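Local atomic coordinates of 1-pyrroline-5-carboxylate dehydrogenase (Thermus thermophilus, PDB entry 1UZB), a protein that probably catalyses the NAD-dependent oxidation of 1-pyrroline-5-carboxylate, through its open form glutamate semialdehyde, to glutamate in proline breakdown. Residues P39-M53 with H224-G238. Sequence-based numbering, arbitrary orientation.
Sequences PLYIGGEWVDTKERM and HEAGFPPGVVNFLPG
Tyr41 and His224 both set CG anti to the backbone N (chi1 -172° and 179°), and their side chains meet at about a right angle. Tyr41 OH lies in the plane of the imidazole, at its edge, hydrogen-bonded to His224 ND1 at 2.7 Å. Water 1 links the same hydroxyl to Phe228 O. Trp46 turns the edge of its five-membered ring to the face of His224 and completes an aromatic cluster. Tyr41 and Phe235 form one antiparallel hydrogen-bonded pair between strands 40-42 and 233-235. Tyr41 N donates to Phe235 O at 3.1 Å, and Phe235 N to Tyr41 O at 2.8 Å. Asn234 OD1 accepts Gly43 N at 3.1 Å, almost in line with its C=O. Asn234 ND2 donates to Gly231 O and Val204 O, so both ends of the amide are engaged. The type I' turn 42-45 brings Gly44 close to Pro230, and water 2 joins Gly44 N, Gly231 N and Val233 O. Leu40 CD2 packs tightly on Pro237 CD at 3.4 Å. The contact thus joins the 40-47 hairpin to the sheet of the probable NAD-binding domain, where strand 233-235 runs parallel to 203-207, with helix 73-90 against Leu40 and Leu236.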
ATOM      1  N   PRO A  39      26.739  42.711  -2.563  1.00 10.61           N
ATOM      2  CA  PRO A  39      27.547  42.225  -3.687  1.00  9.97           C
ATOM      3  C   PRO A  39      26.915  41.024  -4.394  1.00 10.60           C
ATOM      4  O   PRO A  39      25.803  40.604  -4.064  1.00 10.75           O
ATOM      5  CB  PRO A  39      28.870  41.837  -3.024  1.00 10.59           C
ATOM      6  CG  PRO A  39      28.882  42.630  -1.737  1.00 11.75           C
ATOM      7  CD  PRO A  39      27.455  42.522  -1.293  1.00 10.74           C
ATOM      8  N   LEU A  40      27.627  40.496  -5.383  1.00  9.47           N
ATOM      9  CA  LEU A  40      27.181  39.308  -6.099  1.00  9.37           C
ATOM     10  C   LEU A  40      27.560  38.148  -5.177  1.00  8.57           C
ATOM     11  O   LEU A  40      28.313  38.336  -4.225  1.00  7.61           O
ATOM     12  CB  LEU A  40      27.951  39.144  -7.416  1.00 10.23           C
ATOM     13  CG  LEU A  40      28.063  40.326  -8.387  1.00 10.86           C
ATOM     14  CD1 LEU A  40      28.943  39.941  -9.576  1.00 10.09           C
ATOM     15  CD2 LEU A  40      26.679  40.730  -8.860  1.00  9.74           C
ATOM     16  N   TYR A  41      27.037  36.958  -5.442  1.00  8.54           N
ATOM     17  CA  TYR A  41      27.399  35.793  -4.644  1.00  8.03           C
ATOM     18  C   TYR A  41      27.823  34.730  -5.647  1.00  8.89           C
ATOM     19  O   TYR A  41      27.001  34.203  -6.400  1.00  8.84           O
ATOM     20  CB  TYR A  41      26.221  35.290  -3.806  1.00  7.76           C
ATOM     21  CG  TYR A  41      26.602  34.209  -2.810  1.00  8.33           C
ATOM     22  CD1 TYR A  41      27.211  34.531  -1.594  1.00  7.80           C
ATOM     23  CD2 TYR A  41      26.355  32.862  -3.084  1.00  6.75           C
ATOM     24  CE1 TYR A  41      27.559  33.536  -0.674  1.00  8.46           C
ATOM     25  CE2 TYR A  41      26.701  31.866  -2.177  1.00  8.33           C
ATOM     26  CZ  TYR A  41      27.299  32.206  -0.976  1.00  8.21           C
ATOM     27  OH  TYR A  41      27.620  31.218  -0.073  1.00  8.09           O
ATOM     28  N   ILE A  42      29.118  34.434  -5.670  1.00  8.44           N
ATOM     29  CA  ILE A  42      29.671  33.462  -6.600  1.00  9.39           C
ATOM     30  C   ILE A  42      30.625  32.519  -5.888  1.00  9.41           C
ATOM     31  O   ILE A  42      31.481  32.957  -5.124  1.00  9.13           O
ATOM     32  CB  ILE A  42      30.458  34.167  -7.729  1.00  9.27           C
ATOM     33  CG1 ILE A  42      29.555  35.161  -8.459  1.00  9.99           C
ATOM     34  CG2 ILE A  42      31.014  33.131  -8.697  1.00 11.45           C
ATOM     35  CD1 ILE A  42      30.287  36.048  -9.452  1.00 11.01           C
ATOM     36  N   GLY A  43      30.481  31.225  -6.142  1.00  8.73           N
ATOM     37  CA  GLY A  43      31.363  30.253  -5.528  1.00  9.16           C
ATOM     38  C   GLY A  43      31.482  30.322  -4.017  1.00  9.47           C
ATOM     39  O   GLY A  43      32.580  30.199  -3.471  1.00 10.50           O
ATOM     40  N   GLY A  44      30.359  30.531  -3.338  1.00 10.68           N
ATOM     41  CA  GLY A  44      30.362  30.568  -1.888  1.00 11.19           C
ATOM     42  C   GLY A  44      30.834  31.840  -1.211  1.00 12.53           C
ATOM     43  O   GLY A  44      30.969  31.870   0.011  1.00 13.29           O
ATOM     44  N   GLU A  45      31.084  32.890  -1.986  1.00 12.54           N
ATOM     45  CA  GLU A  45      31.538  34.148  -1.402  1.00 13.05           C
ATOM     46  C   GLU A  45      30.910  35.364  -2.066  1.00 12.26           C
ATOM     47  O   GLU A  45      30.529  35.323  -3.238  1.00 10.86           O
ATOM     48  CB  GLU A  45      33.063  34.254  -1.496  1.00 17.08           C
ATOM     49  CG  GLU A  45      33.604  34.162  -2.914  1.00 20.74           C
ATOM     50  CD  GLU A  45      35.109  34.362  -2.986  1.00 24.23           C
ATOM     51  OE1 GLU A  45      35.677  34.198  -4.086  1.00 26.43           O
ATOM     52  OE2 GLU A  45      35.724  34.688  -1.946  1.00 26.97           O
ATOM     53  N   TRP A  46      30.794  36.447  -1.306  1.00 11.38           N
ATOM     54  CA  TRP A  46      30.240  37.681  -1.840  1.00 11.60           C
ATOM     55  C   TRP A  46      31.345  38.383  -2.620  1.00 12.59           C
ATOM     56  O   TRP A  46      32.437  38.615  -2.096  1.00 15.46           O
ATOM     57  CB  TRP A  46      29.729  38.572  -0.708  1.00 10.22           C
ATOM     58  CG  TRP A  46      28.562  37.975   0.023  1.00 11.05           C
ATOM     59  CD1 TRP A  46      28.601  37.230   1.168  1.00 11.70           C
ATOM     60  CD2 TRP A  46      27.185  38.037  -0.369  1.00 10.55           C
ATOM     61  NE1 TRP A  46      27.333  36.824   1.512  1.00 11.69           N
ATOM     62  CE2 TRP A  46      26.446  37.306   0.586  1.00 10.47           C
ATOM     63  CE3 TRP A  46      26.504  38.639  -1.437  1.00 10.42           C
ATOM     64  CZ2 TRP A  46      25.057  37.159   0.505  1.00 11.24           C
ATOM     65  CZ3 TRP A  46      25.120  38.494  -1.516  1.00  9.44           C
ATOM     66  CH2 TRP A  46      24.414  37.757  -0.548  1.00  9.81           C
ATOM     67  N   VAL A  47      31.060  38.704  -3.877  1.00 12.62           N
ATOM     68  CA  VAL A  47      32.024  39.351  -4.758  1.00 14.14           C
ATOM     69  C   VAL A  47      31.460  40.671  -5.263  1.00 13.60           C
ATOM     70  O   VAL A  47      30.384  40.706  -5.862  1.00 12.29           O
ATOM     71  CB  VAL A  47      32.342  38.448  -5.974  1.00 14.75           C
ATOM     72  CG1 VAL A  47      33.451  39.066  -6.811  1.00 18.75           C
ATOM     73  CG2 VAL A  47      32.733  37.058  -5.500  1.00 15.49           C
ATOM     74  N   ASP A  48      32.190  41.757  -5.030  1.00 13.42           N
ATOM     75  CA  ASP A  48      31.743  43.074  -5.457  1.00 13.58           C
ATOM     76  C   ASP A  48      32.252  43.402  -6.858  1.00 13.79           C
ATOM     77  O   ASP A  48      33.125  42.717  -7.391  1.00 13.34           O
ATOM     78  CB  ASP A  48      32.236  44.138  -4.474  1.00 13.56           C
ATOM     79  CG  ASP A  48      31.256  45.283  -4.311  1.00 14.90           C
ATOM     80  OD1 ASP A  48      30.324  45.403  -5.135  1.00 13.72           O
ATOM     81  OD2 ASP A  48      31.423  46.068  -3.356  1.00 17.41           O
ATOM     82  N   THR A  49      31.689  44.450  -7.451  1.00 12.92           N
ATOM     83  CA  THR A  49      32.088  44.899  -8.778  1.00 14.14           C
ATOM     84  C   THR A  49      32.262  46.411  -8.737  1.00 15.12           C
ATOM     85  O   THR A  49      31.842  47.059  -7.781  1.00 15.39           O
ATOM     86  CB  THR A  49      31.027  44.544  -9.841  1.00 14.41           C
ATOM     87  OG1 THR A  49      29.785  45.175  -9.511  1.00 12.80           O
ATOM     88  CG2 THR A  49      30.825  43.039  -9.905  1.00 13.86           C
ATOM     89  N   LYS A  50      32.888  46.971  -9.767  1.00 17.90           N
ATOM     90  CA  LYS A  50      33.100  48.412  -9.821  1.00 20.11           C
ATOM     91  C   LYS A  50      31.770  49.119 -10.054  1.00 19.94           C
ATOM     92  O   LYS A  50      31.442  50.085  -9.366  1.00 20.29           O
ATOM     93  CB  LYS A  50      34.085  48.767 -10.938  1.00 21.74           C
ATOM     94  CG  LYS A  50      34.384  50.256 -11.049  1.00 24.96           C
ATOM     95  CD  LYS A  50      35.462  50.537 -12.089  1.00 27.16           C
ATOM     96  CE  LYS A  50      35.038  50.082 -13.480  1.00 29.31           C
ATOM     97  NZ  LYS A  50      33.815  50.790 -13.951  1.00 31.15           N
ATOM     98  N   GLU A  51      31.008  48.630 -11.027  1.00 19.45           N
ATOM     99  CA  GLU A  51      29.708  49.208 -11.342  1.00 20.09           C
ATOM    100  C   GLU A  51      28.671  48.702 -10.348  1.00 18.94           C
ATOM    101  O   GLU A  51      28.847  47.644  -9.743  1.00 17.77           O
ATOM    102  CB  GLU A  51      29.287  48.832 -12.764  1.00 21.78           C
ATOM    103  CG  GLU A  51      30.201  49.390 -13.846  1.00 25.31           C
ATOM    104  CD  GLU A  51      29.757  49.007 -15.245  1.00 27.79           C
ATOM    105  OE1 GLU A  51      30.426  49.425 -16.216  1.00 29.32           O
ATOM    106  OE2 GLU A  51      28.744  48.287 -15.377  1.00 29.64           O
ATOM    107  N   ARG A  52      27.593  49.459 -10.177  1.00 18.54           N
ATOM    108  CA  ARG A  52      26.544  49.064  -9.247  1.00 19.02           C
ATOM    109  C   ARG A  52      25.155  49.338  -9.806  1.00 18.46           C
ATOM    110  O   ARG A  52      24.995  50.071 -10.784  1.00 18.81           O
ATOM    111  CB  ARG A  52      26.707  49.806  -7.919  1.00 21.36           C
ATOM    112  CG  ARG A  52      26.341  51.282  -7.981  1.00 23.98           C
ATOM    113  CD  ARG A  52      26.429  51.922  -6.605  1.00 27.23           C
ATOM    114  NE  ARG A  52      25.891  53.279  -6.592  1.00 29.36           N
ATOM    115  CZ  ARG A  52      25.831  54.048  -5.509  1.00 29.97           C
ATOM    116  NH1 ARG A  52      26.276  53.594  -4.345  1.00 30.68           N
ATOM    117  NH2 ARG A  52      25.321  55.269  -5.587  1.00 31.06           N
ATOM    118  N   MET A  53      24.157  48.735  -9.171  1.00 16.60           N
ATOM    119  CA  MET A  53      22.761  48.895  -9.557  1.00 16.47           C
ATOM    120  C   MET A  53      22.022  49.520  -8.389  1.00 14.71           C
ATOM    121  O   MET A  53      22.334  49.241  -7.234  1.00 15.28           O
ATOM    122  CB  MET A  53      22.131  47.540  -9.857  1.00 17.20           C
ATOM    123  CG  MET A  53      22.697  46.822 -11.055  1.00 18.20           C
ATOM    124  SD  MET A  53      21.997  45.173 -11.113  1.00 18.30           S
ATOM    125  CE  MET A  53      20.277  45.540 -11.487  1.00 19.12           C
ATOM    126  N   HIS A 224      23.472  31.231   2.116  1.00  6.97           N
ATOM    127  CA  HIS A 224      24.839  31.203   2.615  1.00  7.65           C
ATOM    128  C   HIS A 224      24.878  30.695   4.049  1.00  8.05           C
ATOM    129  O   HIS A 224      25.667  29.810   4.383  1.00  8.62           O
ATOM    130  CB  HIS A 224      25.464  32.601   2.551  1.00  9.56           C
ATOM    131  CG  HIS A 224      26.866  32.658   3.076  1.00  9.28           C
ATOM    132  ND1 HIS A 224      27.931  32.074   2.425  1.00 11.57           N
ATOM    133  CD2 HIS A 224      27.372  33.213   4.203  1.00 12.80           C
ATOM    134  CE1 HIS A 224      29.034  32.269   3.127  1.00 10.77           C
ATOM    135  NE2 HIS A 224      28.721  32.957   4.211  1.00 12.60           N
ATOM    136  N   GLU A 225      24.021  31.249   4.897  1.00  7.19           N
ATOM    137  CA  GLU A 225      23.987  30.832   6.292  1.00  8.19           C
ATOM    138  C   GLU A 225      23.603  29.358   6.428  1.00  7.81           C
ATOM    139  O   GLU A 225      24.132  28.650   7.291  1.00  8.47           O
ATOM    140  CB  GLU A 225      23.013  31.706   7.088  1.00 10.58           C
ATOM    141  CG  GLU A 225      22.925  31.326   8.555  1.00 13.47           C
ATOM    142  CD  GLU A 225      22.161  32.338   9.383  1.00 17.89           C
ATOM    143  OE1 GLU A 225      21.889  32.046  10.565  1.00 21.37           O
ATOM    144  OE2 GLU A 225      21.841  33.424   8.857  1.00 21.58           O
ATOM    145  N   ALA A 226      22.687  28.900   5.577  1.00  7.46           N
ATOM    146  CA  ALA A 226      22.244  27.507   5.605  1.00  6.93           C
ATOM    147  C   ALA A 226      23.402  26.555   5.333  1.00  7.00           C
ATOM    148  O   ALA A 226      23.422  25.434   5.831  1.00  8.06           O
ATOM    149  CB  ALA A 226      21.135  27.285   4.580  1.00  7.30           C
ATOM    150  N   GLY A 227      24.350  26.997   4.515  1.00  7.02           N
ATOM    151  CA  GLY A 227      25.505  26.167   4.233  1.00  7.44           C
ATOM    152  C   GLY A 227      25.582  25.469   2.891  1.00  6.66           C
ATOM    153  O   GLY A 227      26.266  24.455   2.770  1.00  7.43           O
ATOM    154  N   PHE A 228      24.882  25.972   1.881  1.00  7.04           N
ATOM    155  CA  PHE A 228      24.975  25.349   0.564  1.00  7.26           C
ATOM    156  C   PHE A 228      26.442  25.411   0.140  1.00  7.71           C
ATOM    157  O   PHE A 228      27.091  26.447   0.277  1.00  8.91           O
ATOM    158  CB  PHE A 228      24.105  26.091  -0.451  1.00  6.91           C
ATOM    159  CG  PHE A 228      22.646  25.741  -0.367  1.00  7.22           C
ATOM    160  CD1 PHE A 228      22.161  24.584  -0.966  1.00  8.88           C
ATOM    161  CD2 PHE A 228      21.761  26.552   0.336  1.00  8.53           C
ATOM    162  CE1 PHE A 228      20.816  24.238  -0.865  1.00  9.26           C
ATOM    163  CE2 PHE A 228      20.413  26.214   0.444  1.00  9.63           C
ATOM    164  CZ  PHE A 228      19.940  25.054  -0.158  1.00  9.64           C
ATOM    165  N   PRO A 229      26.989  24.292  -0.359  1.00  7.65           N
ATOM    166  CA  PRO A 229      28.391  24.267  -0.788  1.00  8.36           C
ATOM    167  C   PRO A 229      28.693  25.328  -1.842  1.00  8.03           C
ATOM    168  O   PRO A 229      27.819  25.722  -2.615  1.00  7.08           O
ATOM    169  CB  PRO A 229      28.559  22.853  -1.333  1.00  8.51           C
ATOM    170  CG  PRO A 229      27.590  22.059  -0.501  1.00  8.56           C
ATOM    171  CD  PRO A 229      26.378  22.954  -0.460  1.00  8.25           C
ATOM    172  N   PRO A 230      29.944  25.805  -1.889  1.00  8.31           N
ATOM    173  CA  PRO A 230      30.318  26.825  -2.869  1.00  8.45           C
ATOM    174  C   PRO A 230      29.957  26.425  -4.297  1.00  7.13           C
ATOM    175  O   PRO A 230      30.222  25.298  -4.720  1.00  8.43           O
ATOM    176  CB  PRO A 230      31.827  26.949  -2.674  1.00  8.83           C
ATOM    177  CG  PRO A 230      31.995  26.651  -1.213  1.00 12.24           C
ATOM    178  CD  PRO A 230      31.088  25.460  -1.025  1.00 10.07           C
ATOM    179  N   GLY A 231      29.344  27.355  -5.021  1.00  8.07           N
ATOM    180  CA  GLY A 231      28.971  27.100  -6.400  1.00  6.05           C
ATOM    181  C   GLY A 231      27.595  26.497  -6.641  1.00  6.19           C
ATOM    182  O   GLY A 231      27.098  26.555  -7.764  1.00  6.13           O
ATOM    183  N   VAL A 232      26.975  25.923  -5.613  1.00  6.57           N
ATOM    184  CA  VAL A 232      25.661  25.311  -5.792  1.00  5.30           C
ATOM    185  C   VAL A 232      24.599  26.346  -6.177  1.00  6.72           C
ATOM    186  O   VAL A 232      23.767  26.085  -7.045  1.00  6.26           O
ATOM    187  CB  VAL A 232      25.257  24.519  -4.529  1.00  3.93           C
ATOM    188  CG1 VAL A 232      23.843  23.981  -4.666  1.00  4.78           C
ATOM    189  CG2 VAL A 232      26.227  23.360  -4.334  1.00  7.05           C
ATOM    190  N   VAL A 233      24.633  27.512  -5.536  1.00  5.51           N
ATOM    191  CA  VAL A 233      23.719  28.607  -5.868  1.00  5.74           C
ATOM    192  C   VAL A 233      24.548  29.881  -6.016  1.00  5.48           C
ATOM    193  O   VAL A 233      25.427  30.168  -5.187  1.00  6.57           O
ATOM    194  CB  VAL A 233      22.610  28.827  -4.801  1.00  6.30           C
ATOM    195  CG1 VAL A 233      21.614  27.667  -4.839  1.00  6.96           C
ATOM    196  CG2 VAL A 233      23.220  28.986  -3.419  1.00  7.19           C
ATOM    197  N   ASN A 234      24.265  30.636  -7.073  1.00  5.98           N
ATOM    198  CA  ASN A 234      24.996  31.861  -7.370  1.00  5.96           C
ATOM    199  C   ASN A 234      24.013  32.984  -7.692  1.00  6.63           C
ATOM    200  O   ASN A 234      22.994  32.768  -8.355  1.00  7.24           O
ATOM    201  CB  ASN A 234      25.953  31.596  -8.535  1.00  7.67           C
ATOM    202  CG  ASN A 234      26.858  30.396  -8.271  1.00  6.27           C
ATOM    203  OD1 ASN A 234      27.905  30.512  -7.628  1.00  6.84           O
ATOM    204  ND2 ASN A 234      26.437  29.230  -8.744  1.00  6.59           N
ATOM    205  N   PHE A 235      24.342  34.179  -7.212  1.00  7.40           N
ATOM    206  CA  PHE A 235      23.514  35.377  -7.340  1.00  6.88           C
ATOM    207  C   PHE A 235      24.143  36.401  -8.283  1.00  7.27           C
ATOM    208  O   PHE A 235      25.198  36.962  -7.975  1.00  7.11           O
ATOM    209  CB  PHE A 235      23.352  35.961  -5.931  1.00  8.20           C
ATOM    210  CG  PHE A 235      22.529  37.214  -5.859  1.00  7.04           C
ATOM    211  CD1 PHE A 235      23.084  38.381  -5.343  1.00  7.33           C
ATOM    212  CD2 PHE A 235      21.189  37.219  -6.231  1.00  7.73           C
ATOM    213  CE1 PHE A 235      22.321  39.530  -5.192  1.00  7.21           C
ATOM    214  CE2 PHE A 235      20.415  38.367  -6.083  1.00  8.54           C
ATOM    215  CZ  PHE A 235      20.985  39.524  -5.562  1.00  6.87           C
ATOM    216  N   LEU A 236      23.485  36.652  -9.415  1.00  6.67           N
ATOM    217  CA  LEU A 236      23.996  37.585 -10.414  1.00  7.71           C
ATOM    218  C   LEU A 236      23.070  38.713 -10.853  1.00  9.01           C
ATOM    219  O   LEU A 236      22.528  38.690 -11.964  1.00  9.21           O
ATOM    220  CB  LEU A 236      24.449  36.826 -11.667  1.00  9.24           C
ATOM    221  CG  LEU A 236      25.625  35.852 -11.561  1.00 10.20           C
ATOM    222  CD1 LEU A 236      25.997  35.357 -12.954  1.00 12.46           C
ATOM    223  CD2 LEU A 236      26.819  36.543 -10.918  1.00 11.88           C
ATOM    224  N   PRO A 237      22.861  39.711  -9.986  1.00  9.02           N
ATOM    225  CA  PRO A 237      21.993  40.826 -10.376  1.00  9.72           C
ATOM    226  C   PRO A 237      22.652  41.544 -11.555  1.00 11.37           C
ATOM    227  O   PRO A 237      23.881  41.638 -11.620  1.00 11.08           O
ATOM    228  CB  PRO A 237      21.943  41.687  -9.113  1.00  9.54           C
ATOM    229  CG  PRO A 237      23.247  41.361  -8.411  1.00  9.26           C
ATOM    230  CD  PRO A 237      23.348  39.869  -8.606  1.00  9.20           C
ATOM    231  N   GLY A 238      21.841  42.031 -12.490  1.00 11.90           N
ATOM    232  CA  GLY A 238      22.379  42.723 -13.648  1.00 14.39           C
ATOM    233  C   GLY A 238      21.380  43.653 -14.308  1.00 14.77           C
ATOM    234  O   GLY A 238      20.181  43.581 -14.046  1.00 15.71           O
TER
HETATM  235  O   HOH W   1      25.907  28.958  -0.412  1.00 10.56           O
HETATM  236  O   HOH W   2      28.006  29.670  -4.448  1.00 11.11           O